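Local coordinates for variant surface glycoprotein MITAT 1.1 (PDB 5LY9) that forms the dense coat on the surface of the trypanosome and, by antigenic variation, lets the parasite evade the host immune response, at residues T66-K75 against Q274-L285. Sequence-based numbering, arbitrary orientation.
Sequences TLLRGYFARK and QPTLKALVKTLL. With NAG (2-acetamido-2-deoxy-beta-D-glucopyranose), chain C; GOL (glycerol), chain G.
L67 and L280 each sit as a knob in a hole of the opposite helix where the short helix 275-285 packs on the long helix 62-114 of the A-type VSG domain, next to the dimer partner, the axes of the two segments 9.3 Å apart and 126° from parallel. L67 fits among L277, L280, V281 and L285. With CG anti to the backbone N (chi1 179°), it carries CD1 to 3.6 Å from L280 CB, while CD2 turns toward L277 CD1 and V281 CG2. L280 returns the fit, its CD1 against the helix backbone, 3.3 Å from G70 C; the bare glycine makes room for L284 CD1.

Aromatic packing continues the apolar seam. The Y71 ring presents its edge to L277 N at the start of the short helix, and L277 CD1 lies 3.9 Å from Y71 CB. A glycerol, probably from crystallisation, sits over one face of this ring; it joins Y71 OH (2.7 Å to glycerol O3) to Q274 OE1 (2.6 Å to glycerol O1). Y71 OH also bonds to the backbone of E267.

The polar border belongs to R74, a third knob, among T276, A279, L280 and T283. Its chain, extended from CG to NE, runs past T276 CG2 and lays one face of the guanidinium on L280 CD2, 3.6 Å from R74 NE. R74 NH1 donates to a water, 3.0 Å away, that reaches T283 OG1 weakly.

With no direct hydrogen bond between the segments, their union rests mainly on interlocking side chains, with R74 adding the water-mediated link and extending to a salt bridge with D348 of the second subunit.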
loop_
_atom_site.group_PDB
_atom_site.type_symbol
_atom_site.label_atom_id
_atom_site.label_comp_id
_atom_site.label_asym_id
_atom_site.label_seq_id
_atom_site.Cartn_x
_atom_site.Cartn_y
_atom_site.Cartn_z
ATOM N N THR A 66 13.410 -31.704 -11.835
ATOM C CA THR A 66 12.753 -31.757 -10.521
ATOM C C THR A 66 13.315 -30.657 -9.620
ATOM O O THR A 66 12.575 -29.936 -8.978
ATOM C CB THR A 66 12.892 -33.099 -9.872
ATOM O OG1 THR A 66 12.190 -34.092 -10.644
ATOM C CG2 THR A 66 12.348 -33.127 -8.481
ATOM N N LEU A 67 14.626 -30.580 -9.567
ATOM C CA LEU A 67 15.331 -29.576 -8.799
ATOM C C LEU A 67 14.944 -28.200 -9.204
ATOM O O LEU A 67 14.630 -27.324 -8.345
ATOM C CB LEU A 67 16.804 -29.786 -8.944
ATOM C CG LEU A 67 17.624 -28.771 -8.190
ATOM C CD1 LEU A 67 17.383 -28.825 -6.656
ATOM C CD2 LEU A 67 19.052 -28.913 -8.515
ATOM N N LEU A 68 14.901 -27.912 -10.519
ATOM C CA LEU A 68 14.585 -26.584 -10.961
ATOM C C LEU A 68 13.121 -26.228 -10.661
ATOM O O LEU A 68 12.833 -25.115 -10.258
ATOM C CB LEU A 68 14.883 -26.434 -12.469
ATOM C CG LEU A 68 16.360 -26.394 -12.768
ATOM C CD1 LEU A 68 16.615 -26.612 -14.291
ATOM C CD2 LEU A 68 17.002 -25.139 -12.311
ATOM N N ARG A 69 12.217 -27.190 -10.829
ATOM C CA ARG A 69 10.775 -27.000 -10.528
ATOM C C ARG A 69 10.628 -26.674 -9.063
ATOM O O ARG A 69 9.902 -25.766 -8.704
ATOM C CB ARG A 69 10.058 -28.277 -10.893
ATOM C CG ARG A 69 8.557 -28.304 -10.566
ATOM C CD ARG A 69 8.204 -29.213 -9.414
ATOM N NE ARG A 69 6.751 -29.268 -9.329
ATOM C CZ ARG A 69 5.971 -30.072 -10.051
ATOM N NH1 ARG A 69 6.443 -31.024 -10.852
ATOM N NH2 ARG A 69 4.679 -29.915 -9.970
ATOM N N GLY A 70 11.320 -27.452 -8.237
ATOM C CA GLY A 70 11.301 -27.216 -6.770
ATOM C C GLY A 70 11.848 -25.879 -6.397
ATOM O O GLY A 70 11.293 -25.208 -5.490
ATOM N N TYR A 71 12.924 -25.454 -7.083
ATOM C CA TYR A 71 13.512 -24.161 -6.865
ATOM C C TYR A 71 12.573 -23.023 -7.188
ATOM O O TYR A 71 12.339 -22.111 -6.379
ATOM C CB TYR A 71 14.822 -24.061 -7.610
ATOM C CG TYR A 71 15.349 -22.711 -7.767
ATOM C CD1 TYR A 71 16.187 -22.160 -6.842
ATOM C CD2 TYR A 71 14.998 -21.981 -8.869
ATOM C CE1 TYR A 71 16.603 -20.879 -6.970
ATOM C CE2 TYR A 71 15.377 -20.716 -9.016
ATOM C CZ TYR A 71 16.226 -20.145 -8.074
ATOM O OH TYR A 71 16.709 -18.837 -8.293
ATOM N N PHE A 72 12.004 -23.077 -8.359
ATOM C CA PHE A 72 11.073 -22.007 -8.715
ATOM C C PHE A 72 9.861 -21.987 -7.787
ATOM O O PHE A 72 9.397 -20.915 -7.392
ATOM C CB PHE A 72 10.581 -22.163 -10.180
ATOM C CG PHE A 72 11.662 -21.929 -11.208
ATOM C CD1 PHE A 72 12.405 -20.780 -11.202
ATOM C CD2 PHE A 72 11.887 -22.845 -12.223
ATOM C CE1 PHE A 72 13.436 -20.527 -12.147
ATOM C CE2 PHE A 72 12.920 -22.645 -13.152
ATOM C CZ PHE A 72 13.682 -21.510 -13.105
ATOM N N ALA A 73 9.343 -23.146 -7.434
ATOM C CA ALA A 73 8.272 -23.200 -6.426
ATOM C C ALA A 73 8.648 -22.541 -5.109
ATOM O O ALA A 73 7.900 -21.678 -4.627
ATOM C CB ALA A 73 7.842 -24.611 -6.186
ATOM N N ARG A 74 9.776 -22.892 -4.542
ATOM C CA ARG A 74 10.190 -22.213 -3.295
ATOM C C ARG A 74 10.268 -20.732 -3.491
ATOM O O ARG A 74 9.880 -19.963 -2.611
ATOM C CB ARG A 74 11.526 -22.731 -2.705
ATOM C CG ARG A 74 11.383 -24.050 -2.007
ATOM C CD ARG A 74 12.489 -24.237 -0.974
ATOM N NE ARG A 74 12.363 -25.502 -0.298
ATOM C CZ ARG A 74 13.261 -25.998 0.522
ATOM N NH1 ARG A 74 14.375 -25.316 0.840
ATOM N NH2 ARG A 74 13.052 -27.179 1.050
ATOM N N LYS A 75 10.823 -20.309 -4.616
ATOM C CA LYS A 75 11.063 -18.900 -4.815
ATOM C C LYS A 75 9.778 -18.117 -5.008
ATOM O O LYS A 75 9.657 -17.013 -4.469
ATOM C CB LYS A 75 12.008 -18.636 -5.948
ATOM C CG LYS A 75 13.446 -19.053 -5.577
ATOM C CD LYS A 75 14.128 -18.144 -4.519
ATOM C CE LYS A 75 14.422 -16.765 -5.059
ATOM N NZ LYS A 75 14.652 -15.688 -4.088
ATOM N N GLN A 274 23.674 -20.668 -4.262
ATOM C CA GLN A 274 22.278 -20.271 -4.375
ATOM C C GLN A 274 21.548 -21.041 -3.282
ATOM O O GLN A 274 21.383 -22.279 -3.356
ATOM C CB GLN A 274 21.786 -20.601 -5.780
ATOM C CG GLN A 274 22.484 -19.832 -6.899
ATOM C CD GLN A 274 21.922 -20.121 -8.245
ATOM O OE1 GLN A 274 20.835 -20.640 -8.369
ATOM N NE2 GLN A 274 22.649 -19.772 -9.262
ATOM N N PRO A 275 21.177 -20.342 -2.189
ATOM C CA PRO A 275 20.833 -21.160 -0.996
ATOM C C PRO A 275 19.581 -22.006 -1.151
ATOM O O PRO A 275 19.539 -23.126 -0.585
ATOM C CB PRO A 275 20.695 -20.153 0.171
ATOM C CG PRO A 275 20.831 -18.839 -0.461
ATOM C CD PRO A 275 21.367 -18.915 -1.840
ATOM N N THR A 276 18.645 -21.568 -1.992
ATOM C CA THR A 276 17.397 -22.312 -2.162
ATOM C C THR A 276 17.740 -23.534 -3.010
ATOM O O THR A 276 17.285 -24.630 -2.748
ATOM C CB THR A 276 16.338 -21.459 -2.847
ATOM O OG1 THR A 276 16.098 -20.306 -2.025
ATOM C CG2 THR A 276 15.071 -22.244 -3.091
ATOM N N LEU A 277 18.533 -23.314 -4.059
ATOM C CA LEU A 277 18.960 -24.442 -4.909
ATOM C C LEU A 277 19.695 -25.489 -4.093
ATOM O O LEU A 277 19.418 -26.683 -4.171
ATOM C CB LEU A 277 19.811 -23.941 -6.113
ATOM C CG LEU A 277 19.936 -24.918 -7.275
ATOM C CD1 LEU A 277 18.588 -25.143 -7.915
ATOM C CD2 LEU A 277 20.987 -24.414 -8.258
ATOM N N LYS A 278 20.675 -25.056 -3.338
ATOM C CA LYS A 278 21.519 -25.969 -2.608
ATOM C C LYS A 278 20.678 -26.756 -1.608
ATOM O O LYS A 278 20.863 -27.979 -1.454
ATOM C CB LYS A 278 22.629 -25.150 -1.867
ATOM C CG LYS A 278 23.598 -26.014 -1.103
ATOM C CD LYS A 278 24.453 -25.171 -0.185
ATOM C CE LYS A 278 25.611 -26.029 0.242
ATOM N NZ LYS A 278 26.323 -25.335 1.371
ATOM N N ALA A 279 19.762 -26.046 -0.917
ATOM C CA ALA A 279 18.904 -26.726 0.125
ATOM C C ALA A 279 18.020 -27.764 -0.505
ATOM O O ALA A 279 17.797 -28.850 0.069
ATOM C CB ALA A 279 18.072 -25.737 0.868
ATOM N N LEU A 280 17.528 -27.474 -1.714
ATOM C CA LEU A 280 16.659 -28.473 -2.394
ATOM C C LEU A 280 17.426 -29.716 -2.887
ATOM O O LEU A 280 16.809 -30.744 -3.089
ATOM C CB LEU A 280 15.894 -27.865 -3.549
ATOM C CG LEU A 280 14.746 -26.971 -3.126
ATOM C CD1 LEU A 280 14.359 -26.066 -4.247
ATOM C CD2 LEU A 280 13.628 -27.860 -2.660
ATOM N N VAL A 281 18.746 -29.611 -3.107
ATOM C CA VAL A 281 19.515 -30.730 -3.508
ATOM C C VAL A 281 19.431 -31.756 -2.378
ATOM O O VAL A 281 19.202 -32.945 -2.596
ATOM C CB VAL A 281 20.960 -30.350 -3.897
ATOM C CG1 VAL A 281 21.819 -31.609 -4.108
ATOM C CG2 VAL A 281 20.952 -29.487 -5.188
ATOM N N LYS A 282 19.594 -31.264 -1.182
ATOM C CA LYS A 282 19.546 -32.079 0.015
ATOM C C LYS A 282 18.109 -32.563 0.279
ATOM O O LYS A 282 17.896 -33.764 0.407
ATOM C CB LYS A 282 20.044 -31.300 1.192
ATOM C CG LYS A 282 20.019 -32.196 2.434
ATOM C CD LYS A 282 20.677 -31.523 3.595
ATOM C CE LYS A 282 20.584 -32.429 4.831
ATOM N NZ LYS A 282 20.842 -31.570 6.004
ATOM N N THR A 283 17.151 -31.688 0.172
ATOM C CA THR A 283 15.729 -32.032 0.341
ATOM C C THR A 283 15.206 -33.081 -0.621
ATOM O O THR A 283 14.505 -33.996 -0.177
ATOM C CB THR A 283 14.878 -30.778 0.225
ATOM O OG1 THR A 283 15.278 -29.913 1.292
ATOM C CG2 THR A 283 13.311 -31.051 0.357
ATOM N N LEU A 284 15.473 -32.933 -1.925
ATOM C CA LEU A 284 14.833 -33.748 -2.968
ATOM C C LEU A 284 15.688 -34.831 -3.543
ATOM O O LEU A 284 15.172 -35.823 -4.001
ATOM C CB LEU A 284 14.379 -32.823 -4.117
ATOM C CG LEU A 284 13.228 -31.864 -3.787
ATOM C CD1 LEU A 284 12.975 -30.919 -4.967
ATOM C CD2 LEU A 284 11.989 -32.658 -3.331
ATOM N N LEU A 285 17.012 -34.685 -3.520
ATOM C CA LEU A 285 17.853 -35.569 -4.324
ATOM C C LEU A 285 18.839 -36.433 -3.543
ATOM O O LEU A 285 19.193 -37.490 -4.000
ATOM C CB LEU A 285 18.528 -34.742 -5.434
ATOM C CG LEU A 285 17.716 -33.919 -6.401
ATOM C CD1 LEU A 285 18.580 -33.254 -7.525
ATOM C CD2 LEU A 285 16.686 -34.744 -7.119
HETATM C C1 NAG C . 13.728 -16.406 -13.017
HETATM C C2 NAG C . 12.932 -15.335 -13.745
HETATM C C3 NAG C . 11.944 -15.916 -14.693
HETATM C C4 NAG C . 12.707 -16.849 -15.644
HETATM C C5 NAG C . 13.459 -17.902 -14.844
HETATM C C6 NAG C . 14.325 -18.859 -15.676
HETATM C C7 NAG C . 12.567 -13.227 -12.568
HETATM C C8 NAG C . 11.782 -12.441 -11.554
HETATM N N2 NAG C . 12.227 -14.502 -12.777
HETATM O O3 NAG C . 11.342 -14.873 -15.449
HETATM O O4 NAG C . 11.726 -17.498 -16.448
HETATM O O5 NAG C . 14.355 -17.244 -13.985
HETATM O O6 NAG C . 15.145 -18.103 -16.580
HETATM O O7 NAG C . 13.499 -12.730 -13.159
HETATM C C1 GOL G . 18.819 -21.880 -10.693
HETATM O O1 GOL G . 20.187 -21.562 -10.732
HETATM C C2 GOL G . 18.131 -20.963 -11.624
HETATM O O2 GOL G . 18.500 -21.250 -12.994
HETATM C C3 GOL G . 18.621 -19.567 -11.137
HETATM O O3 GOL G . 17.477 -18.813 -10.904
HETATM O O HOH W 1 15.338 -27.013 3.081
#